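Local coordinates for protein mannan endo-1,4-beta-mannosidase (Cryptopygus antarcticus, PDB 4OOZ) that hydrolyses the beta-1,4-linked backbone of mannans at internal linkages, releasing mainly short manno-oligosaccharides, at residues His280-Ser285 against Ile310-Ser315; Gly286-Asn291 against Cys317-Gly322. All coordinates share one frame; numbering follows the deposited sequence.

Contact 1. Residues His280-Ser285 against Ile310-Ser315; sequences HTYSHS and IGEFAS. With BMA (beta-D-mannopyranose), chain G; BMA (beta-D-mannopyranose), chain C.
Tyr282 and Glu312 meet through a side-chain hydrogen bond: the phenol OH of Tyr282 donates to Glu312 OE1 at 2.8 Å, reaching the carboxylate on its anti side and 27° out of its plane. With CG anti to the carbonyl carbon (chi1 -60°) and the chain extended beyond it, Glu312 lays its carboxylate over the His280 ring. Arg81 forms a salt bridge with Glu312 OE2, and the same oxygen takes a weak bond from O1 of the chain G mannose, 2.8 Å away. By similarity Glu312 is the nucleophile of this family 5 glycosidase, and Glu181, the proton donor/acceptor, is hydrogen-bonded to His280 ND1. A glutamine here, with an amide in place of the carboxylate, would probably leave Arg81 without its salt-bridge mate and disturb the weak bond to the sugar.

Flat groups do the packing. Glu312 CG sits 3.7 Å from the centroid of the His280 ring, almost on the ring normal, a CH-pi contact; ring and carboxylate planes lie 22° apart. Ala314 CB touches the rim of the Tyr282 ring at CE1, 4.1 Å away.

The backbones join where Thr281 N donates to Glu312 O at 3.2 Å, and His280 CA makes a CA-H...O contact with Gly311 O. Further along the loop, His284 ND1 is hydrogen-bonded to O6 of the chain C mannose at 2.6 Å.

Strand 308-313 lies between strands 277-278 and 337-340, both parallel to it, in the beta/alpha barrel of the family; Phe313 packs on helix 323-332, while His280 and Glu312 touch Asn180 of strand 173-180.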
loop_
_atom_site.group_PDB
_atom_site.type_symbol
_atom_site.label_atom_id
_atom_site.label_comp_id
_atom_site.label_asym_id
_atom_site.label_seq_id
_atom_site.Cartn_x
_atom_site.Cartn_y
_atom_site.Cartn_z
ATOM N N HIS A 280 7.291 3.035 5.092
ATOM C CA HIS A 280 8.067 1.806 5.223
ATOM C C HIS A 280 9.329 2.131 6.000
ATOM O O HIS A 280 9.866 3.226 5.867
ATOM C CB HIS A 280 8.434 1.215 3.857
ATOM C CG HIS A 280 7.272 1.035 2.934
ATOM N ND1 HIS A 280 7.421 0.642 1.618
ATOM C CD2 HIS A 280 5.940 1.185 3.127
ATOM C CE1 HIS A 280 6.238 0.569 1.047
ATOM N NE2 HIS A 280 5.318 0.891 1.941
ATOM N N THR A 281 9.818 1.192 6.801
ATOM C CA THR A 281 11.030 1.462 7.566
ATOM C C THR A 281 11.883 0.215 7.790
ATOM O O THR A 281 11.376 -0.865 8.097
ATOM C CB THR A 281 10.694 2.120 8.937
ATOM O OG1 THR A 281 11.905 2.485 9.612
ATOM C CG2 THR A 281 9.872 1.189 9.818
ATOM N N TYR A 282 13.187 0.384 7.609
ATOM C CA TYR A 282 14.159 -0.680 7.815
ATOM C C TYR A 282 15.409 -0.076 8.431
ATOM O O TYR A 282 15.684 1.107 8.247
ATOM C CB TYR A 282 14.501 -1.388 6.494
ATOM C CG TYR A 282 13.315 -2.030 5.809
ATOM C CD1 TYR A 282 12.961 -3.344 6.077
ATOM C CD2 TYR A 282 12.550 -1.319 4.894
ATOM C CE1 TYR A 282 11.877 -3.930 5.459
ATOM C CE2 TYR A 282 11.465 -1.896 4.272
ATOM C CZ TYR A 282 11.134 -3.201 4.557
ATOM O OH TYR A 282 10.053 -3.781 3.937
ATOM N N SER A 283 16.167 -0.882 9.162
ATOM C CA SER A 283 17.390 -0.388 9.779
ATOM C C SER A 283 18.589 -0.602 8.866
ATOM O O SER A 283 18.898 -1.730 8.484
ATOM C CB SER A 283 17.630 -1.066 11.125
ATOM O OG SER A 283 18.117 -2.383 10.943
ATOM N N HIS A 284 19.262 0.488 8.524
ATOM C CA HIS A 284 20.455 0.421 7.693
ATOM C C HIS A 284 21.675 0.339 8.604
ATOM O O HIS A 284 22.010 1.322 9.265
ATOM C CB HIS A 284 20.541 1.637 6.766
ATOM C CG HIS A 284 19.236 2.002 6.122
ATOM N ND1 HIS A 284 19.004 3.243 5.571
ATOM C CD2 HIS A 284 18.099 1.290 5.939
ATOM C CE1 HIS A 284 17.777 3.282 5.081
ATOM N NE2 HIS A 284 17.208 2.110 5.290
ATOM N N SER A 285 22.304 -0.839 8.633
ATOM C CA SER A 285 23.422 -1.189 9.523
ATOM C C SER A 285 22.954 -1.549 10.942
ATOM O O SER A 285 23.742 -1.525 11.885
ATOM C CB SER A 285 24.458 -0.058 9.597
ATOM O OG SER A 285 24.843 0.389 8.308
ATOM N N ILE A 310 2.160 1.875 9.120
ATOM C CA ILE A 310 3.512 1.402 8.869
ATOM C C ILE A 310 3.435 0.127 8.045
ATOM O O ILE A 310 3.556 -0.979 8.572
ATOM C CB ILE A 310 4.306 1.132 10.167
ATOM C CG1 ILE A 310 4.282 2.356 11.082
ATOM C CG2 ILE A 310 5.748 0.748 9.841
ATOM C CD1 ILE A 310 5.157 2.215 12.315
ATOM N N GLY A 311 3.193 0.283 6.751
ATOM C CA GLY A 311 3.316 -0.834 5.839
ATOM C C GLY A 311 4.794 -1.133 5.759
ATOM O O GLY A 311 5.605 -0.209 5.731
ATOM N N GLU A 312 5.142 -2.415 5.766
ATOM C CA GLU A 312 6.528 -2.864 5.639
ATOM C C GLU A 312 7.436 -2.511 6.817
ATOM O O GLU A 312 7.816 -1.358 7.016
ATOM C CB GLU A 312 7.149 -2.317 4.353
ATOM C CG GLU A 312 6.426 -2.751 3.104
ATOM C CD GLU A 312 7.266 -2.572 1.862
ATOM O OE1 GLU A 312 8.506 -2.481 1.993
ATOM O OE2 GLU A 312 6.688 -2.541 0.754
ATOM N N PHE A 313 7.776 -3.537 7.587
ATOM C CA PHE A 313 8.884 -3.491 8.528
ATOM C C PHE A 313 9.322 -4.929 8.748
ATOM O O PHE A 313 8.545 -5.851 8.528
ATOM C CB PHE A 313 8.491 -2.815 9.847
ATOM C CG PHE A 313 7.551 -3.624 10.697
ATOM C CD1 PHE A 313 8.035 -4.476 11.674
ATOM C CD2 PHE A 313 6.182 -3.516 10.532
ATOM C CE1 PHE A 313 7.173 -5.213 12.458
ATOM C CE2 PHE A 313 5.317 -4.251 11.314
ATOM C CZ PHE A 313 5.812 -5.097 12.279
ATOM N N ALA A 314 10.564 -5.133 9.164
ATOM C CA ALA A 314 11.042 -6.486 9.401
ATOM C C ALA A 314 11.897 -6.549 10.654
ATOM O O ALA A 314 12.810 -5.745 10.833
ATOM C CB ALA A 314 11.820 -6.992 8.199
ATOM N N SER A 315 11.608 -7.523 11.512
ATOM C CA SER A 315 12.347 -7.691 12.758
ATOM C C SER A 315 13.743 -8.247 12.500
ATOM O O SER A 315 14.441 -8.656 13.428
ATOM C CB SER A 315 11.587 -8.607 13.719
ATOM O OG SER A 315 11.617 -9.952 13.276
HETATM C C1 BMA G . 9.963 -3.589 -1.400
HETATM C C2 BMA G . 10.608 -2.240 -1.290
HETATM C C3 BMA G . 12.093 -2.388 -1.517
HETATM C C4 BMA G . 12.694 -3.422 -0.555
HETATM C C5 BMA G . 11.880 -4.729 -0.531
HETATM C C6 BMA G . 12.274 -5.604 0.638
HETATM O O1 BMA G . 8.609 -3.387 -1.117
HETATM O O2 BMA G . 10.468 -1.771 0.043
HETATM O O3 BMA G . 12.768 -1.144 -1.353
HETATM O O4 BMA G . 14.028 -3.720 -0.947
HETATM O O5 BMA G . 10.472 -4.443 -0.408
HETATM O O6 BMA G . 13.511 -5.141 1.166
HETATM C C1 BMA C . 24.013 7.626 3.063
HETATM C C2 BMA C . 24.065 7.114 1.625
HETATM C C3 BMA C . 22.718 6.497 1.270
HETATM C C4 BMA C . 22.203 5.508 2.346
HETATM C C5 BMA C . 22.398 6.062 3.786
HETATM C C6 BMA C . 22.160 5.016 4.861
HETATM O O2 BMA C . 25.030 6.082 1.490
HETATM O O3 BMA C . 22.762 5.848 0.003
HETATM O O4 BMA C . 20.822 5.327 2.137
HETATM O O5 BMA C . 23.732 6.579 3.949
HETATM O O6 BMA C . 20.791 5.072 5.239
#

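Contact 2. Residues Gly286-Asn291 against Cys317-Gly322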
loop_
_atom_site.group_PDB
_atom_site.type_symbol
_atom_site.label_atom_id
_atom_site.label_comp_id
_atom_site.label_asym_id
_atom_site.label_seq_id
_atom_site.Cartn_x
_atom_site.Cartn_y
_atom_site.Cartn_z
ATOM N N GLY A 286 21.680 -1.897 11.091
ATOM C CA GLY A 286 21.137 -2.201 12.404
ATOM C C GLY A 286 20.852 -0.928 13.175
ATOM O O GLY A 286 20.605 -0.951 14.380
ATOM N N LYS A 287 20.894 0.189 12.459
ATOM C CA LYS A 287 20.576 1.489 13.028
ATOM C C LYS A 287 19.344 2.075 12.366
ATOM O O LYS A 287 19.300 2.209 11.144
ATOM C CB LYS A 287 21.758 2.447 12.872
ATOM C CG LYS A 287 22.765 2.397 14.012
ATOM C CD LYS A 287 22.207 1.638 15.208
ATOM C CE LYS A 287 22.944 1.980 16.488
ATOM N NZ LYS A 287 22.456 1.136 17.613
ATOM N N TRP A 288 18.339 2.411 13.169
ATOM C CA TRP A 288 17.187 3.135 12.658
ATOM C C TRP A 288 17.649 4.446 12.059
ATOM O O TRP A 288 18.679 4.988 12.457
ATOM C CB TRP A 288 16.162 3.427 13.755
ATOM C CG TRP A 288 15.385 2.252 14.248
ATOM C CD1 TRP A 288 15.318 1.802 15.533
ATOM C CD2 TRP A 288 14.544 1.390 13.476
ATOM N NE1 TRP A 288 14.495 0.707 15.608
ATOM C CE2 TRP A 288 14.007 0.433 14.358
ATOM C CE3 TRP A 288 14.198 1.329 12.123
ATOM C CZ2 TRP A 288 13.142 -0.570 13.934
ATOM C CZ3 TRP A 288 13.341 0.331 11.706
ATOM C CH2 TRP A 288 12.825 -0.606 12.606
ATOM N N ASN A 289 16.900 4.953 11.093
ATOM C CA ASN A 289 17.024 6.354 10.759
ATOM C C ASN A 289 16.616 7.096 12.015
ATOM O O ASN A 289 15.704 6.664 12.717
ATOM C CB ASN A 289 16.155 6.734 9.561
ATOM C CG ASN A 289 16.730 6.245 8.244
ATOM O OD1 ASN A 289 17.579 5.354 8.215
ATOM N ND2 ASN A 289 16.271 6.832 7.147
ATOM N N GLN A 290 17.310 8.187 12.313
ATOM C CA GLN A 290 17.138 8.899 13.577
ATOM C C GLN A 290 15.679 9.238 13.883
ATOM O O GLN A 290 15.267 9.261 15.044
ATOM C CB GLN A 290 17.977 10.176 13.562
ATOM C CG GLN A 290 17.938 10.978 14.847
ATOM C CD GLN A 290 19.243 11.692 15.112
ATOM O OE1 GLN A 290 20.143 11.692 14.270
ATOM N NE2 GLN A 290 19.358 12.304 16.285
ATOM N N ASN A 291 14.901 9.479 12.833
ATOM C CA ASN A 291 13.518 9.898 12.988
ATOM C C ASN A 291 12.547 8.840 12.456
ATOM O O ASN A 291 11.382 9.132 12.173
ATOM C CB ASN A 291 13.299 11.229 12.271
ATOM C CG ASN A 291 14.298 12.292 12.697
ATOM O OD1 ASN A 291 15.399 11.984 13.144
ATOM N ND2 ASN A 291 13.929 13.548 12.534
ATOM N N CYS A 317 15.555 -6.395 9.951
ATOM C CA CYS A 317 16.161 -5.110 9.635
ATOM C C CYS A 317 15.633 -4.016 10.557
ATOM O O CYS A 317 15.216 -2.949 10.104
ATOM C CB CYS A 317 15.916 -4.741 8.171
ATOM S SG CYS A 317 16.778 -5.810 6.996
ATOM N N SER A 318 15.655 -4.302 11.856
ATOM C CA SER A 318 15.314 -3.328 12.883
ATOM C C SER A 318 16.531 -3.116 13.777
ATOM O O SER A 318 17.664 -3.317 13.343
ATOM C CB SER A 318 14.115 -3.799 13.705
ATOM O OG SER A 318 14.379 -5.043 14.325
ATOM N N GLN A 319 16.300 -2.715 15.023
ATOM C CA GLN A 319 17.385 -2.584 15.990
ATOM C C GLN A 319 17.331 -3.716 17.008
ATOM O O GLN A 319 17.939 -3.634 18.075
ATOM C CB GLN A 319 17.326 -1.232 16.699
ATOM C CG GLN A 319 18.035 -0.122 15.955
ATOM C CD GLN A 319 18.190 1.132 16.785
ATOM O OE1 GLN A 319 18.405 2.220 16.252
ATOM N NE2 GLN A 319 18.083 0.988 18.101
ATOM N N ASN A 320 16.588 -4.761 16.655
ATOM C CA ASN A 320 16.420 -5.966 17.466
ATOM C C ASN A 320 15.611 -5.713 18.736
ATOM O O ASN A 320 15.914 -6.256 19.796
ATOM C CB ASN A 320 17.780 -6.577 17.817
ATOM C CG ASN A 320 17.709 -8.075 18.024
ATOM O OD1 ASN A 320 17.795 -8.847 17.068
ATOM N ND2 ASN A 320 17.560 -8.497 19.275
ATOM N N GLU A 321 14.568 -4.900 18.612
ATOM C CA GLU A 321 13.671 -4.615 19.726
ATOM C C GLU A 321 12.808 -5.823 20.062
ATOM O O GLU A 321 12.264 -5.927 21.160
ATOM C CB GLU A 321 12.773 -3.416 19.402
ATOM C CG GLU A 321 13.512 -2.134 19.053
ATOM C CD GLU A 321 14.017 -2.109 17.624
ATOM O OE1 GLU A 321 14.295 -3.189 17.063
ATOM O OE2 GLU A 321 14.138 -1.002 17.063
ATOM N N GLY A 322 12.690 -6.737 19.108
ATOM C CA GLY A 322 11.778 -7.857 19.233
ATOM C C GLY A 322 10.582 -7.613 18.339
ATOM O O GLY A 322 10.108 -6.486 18.224
#
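Gln319 serves a backbone rather than a side chain: its OE1 accepts a hydrogen bond from the backbone N-H of Trp288, with Trp288 N and Gln319 OE1 3.1 Å apart and N-H...O at 164°. The donor lies in the carbonyl plane, on a lone pair. Because CG stands anti to the carbonyl carbon (chi1 -86°) and the chain runs extended beyond it, the amide reaches across to this loop and brings Gln319 CD obliquely to within 3.2 Å of Trp288 CD1. The two planes are 31° apart.

Trp288 carries most of the apolar contact. Ser318 CA rests over one face of the indole toward its rim, an off-centre CH-pi contact at 4.1 Å from the six-membered ring centroid, and Ser318 CB lies 3.4 Å from Trp288 CZ2. Ser318 OG accepts from Asn320 N at 3.2 Å, closing an ST turn, while Glu321 OE1 receives a weak bond from Gln319 N.

Both segments are loops on the rim of the barrel. Residues 286-291 follow strand 277-278, and residues 317-322 run from strand 308-313 to helix 323-332, with Gly322 at its N-cap; Trp288, Ser318 and Glu321 all touch Leu326 of that helix.

Contacts 1 and 2 are successive stages of the same pair of chain passages, their centres about 8 Å apart: residues 280-285 continue directly into 286-291, and 310-315 lead on to 317-322. Ser283 ties them together, with Ser283 N 2.5 Å from Cys317 O and Ser283 OG 2.6 Å from Ser318 O, both probable hydrogen bonds. Thr281 OG1 also packs against Trp288 CZ3 at 3.3 Å. Contact 1 faces the mannose sites; the centre of contact 2 is about 22 Å from the centre of the chain, that of contact 1 about 14 Å. Contact 2 stays near the cleft through Cys317, which is disulfide-bonded to Cys349 and whose side chain comes within about 4 Å, nearest atoms, of that of the substrate-binding Tyr282.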